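Local coordinates for condensin complex subunit 3 (Schizosaccharomyces pombe, PDB 5OQR), which serves as a regulatory HEAT-repeat subunit of condensin, the complex required to convert interphase chromatin into condensed, mitotic-like chromosomes, at residues 655-660 and 724-729; 717-722 and 759-764. One frame throughout, in Å; residues are numbered along the deposited sequence.

Contact 1 of 2, residues 655-660 and 724-729; sequences SLLEIY and GKERKF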
loop_
_atom_site.group_PDB
_atom_site.type_symbol
_atom_site.label_atom_id
_atom_site.label_comp_id
_atom_site.label_asym_id
_atom_site.label_seq_id
_atom_site.Cartn_x
_atom_site.Cartn_y
_atom_site.Cartn_z
ATOM N N SER A 655 6.440 -28.149 -5.173
ATOM C CA SER A 655 5.043 -28.317 -4.794
ATOM C C SER A 655 4.157 -27.313 -5.517
ATOM O O SER A 655 3.036 -27.640 -5.919
ATOM C CB SER A 655 4.890 -28.173 -3.281
ATOM O OG SER A 655 5.451 -29.282 -2.604
ATOM N N LEU A 656 4.645 -26.086 -5.696
ATOM C CA LEU A 656 3.862 -25.082 -6.403
ATOM C C LEU A 656 3.718 -25.420 -7.880
ATOM O O LEU A 656 2.680 -25.120 -8.481
ATOM C CB LEU A 656 4.501 -23.704 -6.228
ATOM C CG LEU A 656 4.323 -23.081 -4.842
ATOM C CD1 LEU A 656 5.220 -21.867 -4.681
ATOM C CD2 LEU A 656 2.870 -22.698 -4.605
ATOM N N LEU A 657 4.735 -26.037 -8.482
ATOM C CA LEU A 657 4.630 -26.429 -9.883
ATOM C C LEU A 657 3.495 -27.424 -10.088
ATOM O O LEU A 657 2.693 -27.285 -11.017
ATOM C CB LEU A 657 5.957 -27.017 -10.365
ATOM C CG LEU A 657 7.027 -26.019 -10.816
ATOM C CD1 LEU A 657 8.318 -26.747 -11.130
ATOM C CD2 LEU A 657 6.569 -25.230 -12.033
ATOM N N GLU A 658 3.412 -28.441 -9.229
ATOM C CA GLU A 658 2.330 -29.411 -9.347
ATOM C C GLU A 658 0.973 -28.744 -9.167
ATOM O O GLU A 658 0.029 -29.028 -9.913
ATOM C CB GLU A 658 2.514 -30.532 -8.324
ATOM C CG GLU A 658 3.813 -31.303 -8.479
ATOM C CD GLU A 658 3.783 -32.647 -7.778
ATOM O OE1 GLU A 658 2.738 -32.989 -7.186
ATOM O OE2 GLU A 658 4.806 -33.362 -7.822
ATOM N N ILE A 659 0.856 -27.857 -8.178
ATOM C CA ILE A 659 -0.401 -27.148 -7.955
ATOM C C ILE A 659 -0.779 -26.335 -9.184
ATOM O O ILE A 659 -1.951 -26.274 -9.573
ATOM C CB ILE A 659 -0.286 -26.250 -6.708
ATOM C CG1 ILE A 659 -0.216 -27.107 -5.447
ATOM C CG2 ILE A 659 -1.462 -25.276 -6.620
ATOM C CD1 ILE A 659 0.276 -26.358 -4.233
ATOM N N TYR A 660 0.206 -25.693 -9.809
ATOM C CA TYR A 660 -0.076 -24.716 -10.853
ATOM C C TYR A 660 -0.511 -25.359 -12.164
ATOM O O TYR A 660 -1.337 -24.784 -12.879
ATOM C CB TYR A 660 1.149 -23.832 -11.079
ATOM C CG TYR A 660 1.038 -22.474 -10.428
ATOM C CD1 TYR A 660 0.997 -21.318 -11.193
ATOM C CD2 TYR A 660 0.957 -22.349 -9.049
ATOM C CE1 TYR A 660 0.890 -20.074 -10.605
ATOM C CE2 TYR A 660 0.849 -21.109 -8.449
ATOM C CZ TYR A 660 0.815 -19.975 -9.231
ATOM O OH TYR A 660 0.708 -18.737 -8.640
ATOM N N GLY A 724 11.261 -32.439 -18.442
ATOM C CA GLY A 724 10.299 -31.533 -19.034
ATOM C C GLY A 724 10.580 -30.128 -18.550
ATOM O O GLY A 724 11.727 -29.810 -18.233
ATOM N N LYS A 725 9.552 -29.281 -18.475
ATOM C CA LYS A 725 9.754 -27.938 -17.942
ATOM C C LYS A 725 10.295 -27.991 -16.521
ATOM O O LYS A 725 11.131 -27.165 -16.136
ATOM C CB LYS A 725 8.445 -27.149 -17.972
ATOM C CG LYS A 725 8.570 -25.723 -17.427
ATOM C CD LYS A 725 7.270 -25.234 -16.815
ATOM C CE LYS A 725 7.486 -23.942 -16.043
ATOM N NZ LYS A 725 8.108 -22.885 -16.885
ATOM N N GLU A 726 9.827 -28.953 -15.726
ATOM C CA GLU A 726 10.190 -29.002 -14.316
ATOM C C GLU A 726 11.703 -29.068 -14.147
ATOM O O GLU A 726 12.321 -28.156 -13.589
ATOM C CB GLU A 726 9.505 -30.197 -13.652
ATOM C CG GLU A 726 9.503 -30.174 -12.138
ATOM C CD GLU A 726 8.440 -31.086 -11.549
ATOM O OE1 GLU A 726 7.260 -30.951 -11.940
ATOM O OE2 GLU A 726 8.782 -31.945 -10.711
ATOM N N ARG A 727 12.322 -30.141 -14.644
ATOM C CA ARG A 727 13.774 -30.251 -14.570
ATOM C C ARG A 727 14.445 -29.121 -15.338
ATOM O O ARG A 727 15.464 -28.580 -14.896
ATOM C CB ARG A 727 14.217 -31.612 -15.104
ATOM C CG ARG A 727 15.594 -32.051 -14.637
ATOM C CD ARG A 727 15.906 -33.459 -15.112
ATOM N NE ARG A 727 15.421 -34.481 -14.187
ATOM C CZ ARG A 727 15.269 -35.765 -14.500
ATOM N NH1 ARG A 727 15.548 -36.194 -15.723
ATOM N NH2 ARG A 727 14.829 -36.622 -13.590
ATOM N N LYS A 728 13.886 -28.745 -16.491
ATOM C CA LYS A 728 14.378 -27.574 -17.209
ATOM C C LYS A 728 14.331 -26.333 -16.329
ATOM O O LYS A 728 15.292 -25.560 -16.270
ATOM C CB LYS A 728 13.552 -27.338 -18.473
ATOM C CG LYS A 728 14.140 -27.923 -19.747
ATOM C CD LYS A 728 13.697 -27.137 -20.978
ATOM C CE LYS A 728 14.299 -25.733 -20.995
ATOM N NZ LYS A 728 14.244 -25.097 -22.340
ATOM N N PHE A 729 13.204 -26.120 -15.648
ATOM C CA PHE A 729 13.009 -24.878 -14.912
ATOM C C PHE A 729 13.952 -24.788 -13.719
ATOM O O PHE A 729 14.486 -23.713 -13.425
ATOM C CB PHE A 729 11.557 -24.761 -14.456
ATOM C CG PHE A 729 11.280 -23.523 -13.669
ATOM C CD1 PHE A 729 11.021 -23.593 -12.313
ATOM C CD2 PHE A 729 11.306 -22.282 -14.279
ATOM C CE1 PHE A 729 10.777 -22.450 -11.585
ATOM C CE2 PHE A 729 11.064 -21.135 -13.557
ATOM C CZ PHE A 729 10.804 -21.217 -12.208
#
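Leu657 is the one residue of 655-660 that reaches helix 725-736 at close range, and its two methyl branches divide the work. CD1 meets the aliphatic part of Glu726, 3.8 Å from its CG, and also lies 4.3 Å from CD1 of Phe729, at an angle to that ring. CD2 comes within 4.3 Å of CE of Lys725, so the second branch touches the hydrocarbon part of a lysine. The branch point is directed across the gap by a first torsion that sets CG anti to the carbonyl carbon (chi1 -83°). The buried surface is modest, 187 Å² over both sides, and nearly half of it belongs to Leu657.

The backbones stay well apart. The short helical segments run roughly antiparallel, at 145°, with their axes 11.5 Å from each other at closest approach, and the nearest CA atoms, those of Leu657 and Glu726, are 7.6 Å apart.

Polar groups flank the apolar touch without bonding across it. The OE2 atoms of Glu658 and Glu726 lie 5.1 Å apart, near enough for like charges to be felt if both are ionised. OE2 of Glu726 also receives a weak hydrogen bond from the backbone N of Ser722, just ahead of the helix that begins after the N-cap residue Gly724. Around the contact, Phe729 packs on Ile672 and Lys725 on Gln669, both of helix 669-682, while Glu726 and Phe729 touch Leu654 and Leu653, earlier on helix 639-661.

Every close approach is a van der Waals contact of a Leu657 methyl, so cohesion should depend on shape and burial more than on direction, with charged ends kept at the margin.

Contact 2 of 2, residues 717-722 and 759-764; sequences SLPNAS and ESHGFT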
loop_
_atom_site.group_PDB
_atom_site.type_symbol
_atom_site.label_atom_id
_atom_site.label_comp_id
_atom_site.label_asym_id
_atom_site.label_seq_id
_atom_site.Cartn_x
_atom_site.Cartn_y
_atom_site.Cartn_z
ATOM N N SER A 717 18.192 -32.037 -6.007
ATOM C CA SER A 717 16.764 -32.216 -6.224
ATOM C C SER A 717 16.400 -32.439 -7.684
ATOM O O SER A 717 15.280 -32.880 -7.963
ATOM C CB SER A 717 15.996 -30.997 -5.699
ATOM O OG SER A 717 16.014 -29.943 -6.643
ATOM N N LEU A 718 17.305 -32.146 -8.618
ATOM C CA LEU A 718 16.999 -32.361 -10.029
ATOM C C LEU A 718 16.591 -33.796 -10.334
ATOM O O LEU A 718 15.684 -33.986 -11.162
ATOM C CB LEU A 718 18.202 -31.952 -10.887
ATOM C CG LEU A 718 18.527 -30.459 -10.942
ATOM C CD1 LEU A 718 19.873 -30.244 -11.609
ATOM C CD2 LEU A 718 17.441 -29.688 -11.666
ATOM N N PRO A 719 17.198 -34.828 -9.740
ATOM C CA PRO A 719 16.733 -36.195 -10.025
ATOM C C PRO A 719 15.263 -36.412 -9.709
ATOM O O PRO A 719 14.555 -37.061 -10.488
ATOM C CB PRO A 719 17.640 -37.058 -9.138
ATOM C CG PRO A 719 18.855 -36.241 -8.931
ATOM C CD PRO A 719 18.394 -34.821 -8.884
ATOM N N ASN A 720 14.780 -35.882 -8.583
ATOM C CA ASN A 720 13.386 -36.079 -8.206
ATOM C C ASN A 720 12.439 -35.233 -9.042
ATOM O O ASN A 720 11.243 -35.538 -9.101
ATOM C CB ASN A 720 13.197 -35.769 -6.722
ATOM C CG ASN A 720 14.051 -36.648 -5.834
ATOM O OD1 ASN A 720 14.263 -37.825 -6.129
ATOM N ND2 ASN A 720 14.552 -36.082 -4.744
ATOM N N ALA A 721 12.938 -34.180 -9.685
ATOM C CA ALA A 721 12.127 -33.447 -10.640
ATOM C C ALA A 721 11.759 -34.353 -11.811
ATOM O O ALA A 721 12.407 -35.369 -12.075
ATOM C CB ALA A 721 12.871 -32.212 -11.144
ATOM N N SER A 722 10.697 -33.978 -12.514
ATOM C CA SER A 722 10.231 -34.717 -13.677
ATOM C C SER A 722 10.750 -34.037 -14.936
ATOM O O SER A 722 10.525 -32.840 -15.135
ATOM C CB SER A 722 8.704 -34.789 -13.707
ATOM O OG SER A 722 8.145 -33.528 -14.031
ATOM N N GLU A 759 25.586 -34.692 -12.927
ATOM C CA GLU A 759 25.938 -35.059 -14.293
ATOM C C GLU A 759 26.105 -36.565 -14.442
ATOM O O GLU A 759 25.792 -37.122 -15.499
ATOM C CB GLU A 759 27.221 -34.341 -14.712
ATOM C CG GLU A 759 27.096 -32.830 -14.772
ATOM C CD GLU A 759 26.389 -32.350 -16.024
ATOM O OE1 GLU A 759 26.611 -31.190 -16.430
ATOM O OE2 GLU A 759 25.612 -33.136 -16.607
ATOM N N SER A 760 26.583 -37.243 -13.397
ATOM C CA SER A 760 26.787 -38.684 -13.474
ATOM C C SER A 760 25.481 -39.444 -13.665
ATOM O O SER A 760 25.513 -40.621 -14.037
ATOM C CB SER A 760 27.498 -39.185 -12.216
ATOM O OG SER A 760 26.638 -39.152 -11.090
ATOM N N HIS A 761 24.336 -38.807 -13.413
ATOM C CA HIS A 761 23.060 -39.460 -13.685
ATOM C C HIS A 761 22.865 -39.701 -15.175
ATOM O O HIS A 761 22.154 -40.635 -15.561
ATOM C CB HIS A 761 21.904 -38.621 -13.137
ATOM C CG HIS A 761 21.541 -38.942 -11.722
ATOM N ND1 HIS A 761 22.261 -38.480 -10.641
ATOM C CD2 HIS A 761 20.530 -39.684 -11.210
ATOM C CE1 HIS A 761 21.710 -38.921 -9.526
ATOM N NE2 HIS A 761 20.658 -39.654 -9.842
ATOM N N GLY A 762 23.480 -38.880 -16.018
ATOM C CA GLY A 762 23.343 -39.036 -17.455
ATOM C C GLY A 762 21.964 -38.702 -17.978
ATOM O O GLY A 762 21.477 -39.367 -18.902
ATOM N N PHE A 763 21.318 -37.690 -17.409
ATOM C CA PHE A 763 20.013 -37.272 -17.894
ATOM C C PHE A 763 20.148 -36.576 -19.244
ATOM O O PHE A 763 21.171 -35.960 -19.554
ATOM C CB PHE A 763 19.343 -36.337 -16.886
ATOM C CG PHE A 763 18.880 -37.025 -15.632
ATOM C CD1 PHE A 763 18.147 -38.197 -15.695
ATOM C CD2 PHE A 763 19.181 -36.497 -14.388
ATOM C CE1 PHE A 763 17.720 -38.828 -14.544
ATOM C CE2 PHE A 763 18.758 -37.124 -13.233
ATOM C CZ PHE A 763 18.027 -38.291 -13.310
ATOM N N THR A 764 19.100 -36.688 -20.053
ATOM C CA THR A 764 19.076 -36.078 -21.376
ATOM C C THR A 764 18.576 -34.645 -21.250
ATOM O O THR A 764 17.446 -34.413 -20.809
ATOM C CB THR A 764 18.187 -36.877 -22.325
ATOM O OG1 THR A 764 18.558 -38.260 -22.278
ATOM C CG2 THR A 764 18.337 -36.366 -23.750
#
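Two interhelical loops come together here, with CA atoms no closer than the 8.0 Å between Pro719 and His761; 759-762 forms a type I beta turn closed by Gly762 N to Glu759 O, and Gly762 leaves the helical conformation with positive phi (69°).

Pro719 makes every close contact on the side of 717-722, through its ring and its CA. Its CG sits over one face of the His761 imidazole, 4.2 Å from the ring centroid and 22° off the normal, which meets the geometry of a CH-pi contact. The position is offset toward the CE1 and NE2 rim, each of these atoms being 4.0 Å from Pro719 CG.

Phe763 meets the same proline from its backbone side: CE2 is 3.9 Å from Pro719 CA and 4.2 Å from Pro719 CB, at an oblique approach to the ring. The phenyl reaches there with CG anti to the carbonyl carbon (chi1 -71°). His761 CB lies over one face of the Phe763 ring, toward its rim and 3.5 Å above the plane, so it is the methylene and not the imidazole that covers the phenyl there.

Only 121 Å² is buried, at the protein surface. The arrangement is that of neighbouring loops in an alpha-helical solenoid: the turn linking helices 706-717 and 725-736, within HEAT repeat 9, packs against the connection between helices 745-759 and 767-785.

In the fold
Contacts 1 and 2 have centres 14 Å apart near the C-terminal end of the solenoid, and Arg727 joins them. It lies on the helix of contact 1 but its CB is directed away from 655-660, and its guanidinium reaches the loops of contact 2. There its NE is 3.1 Å from Leu718 O and its NH2 is 3.1 Å from Pro719 O, both probable hydrogen bonds, while the guanidinium makes a cation-pi interaction with Phe763. Different residues of 724-729 thus serve the two contacts. Their segments alternate along the chain: helix 725-736 meets helix 639-661 in contact 1, the loop before it meets the loop before the last helix in contact 2. Neither involves another chain of the assembly.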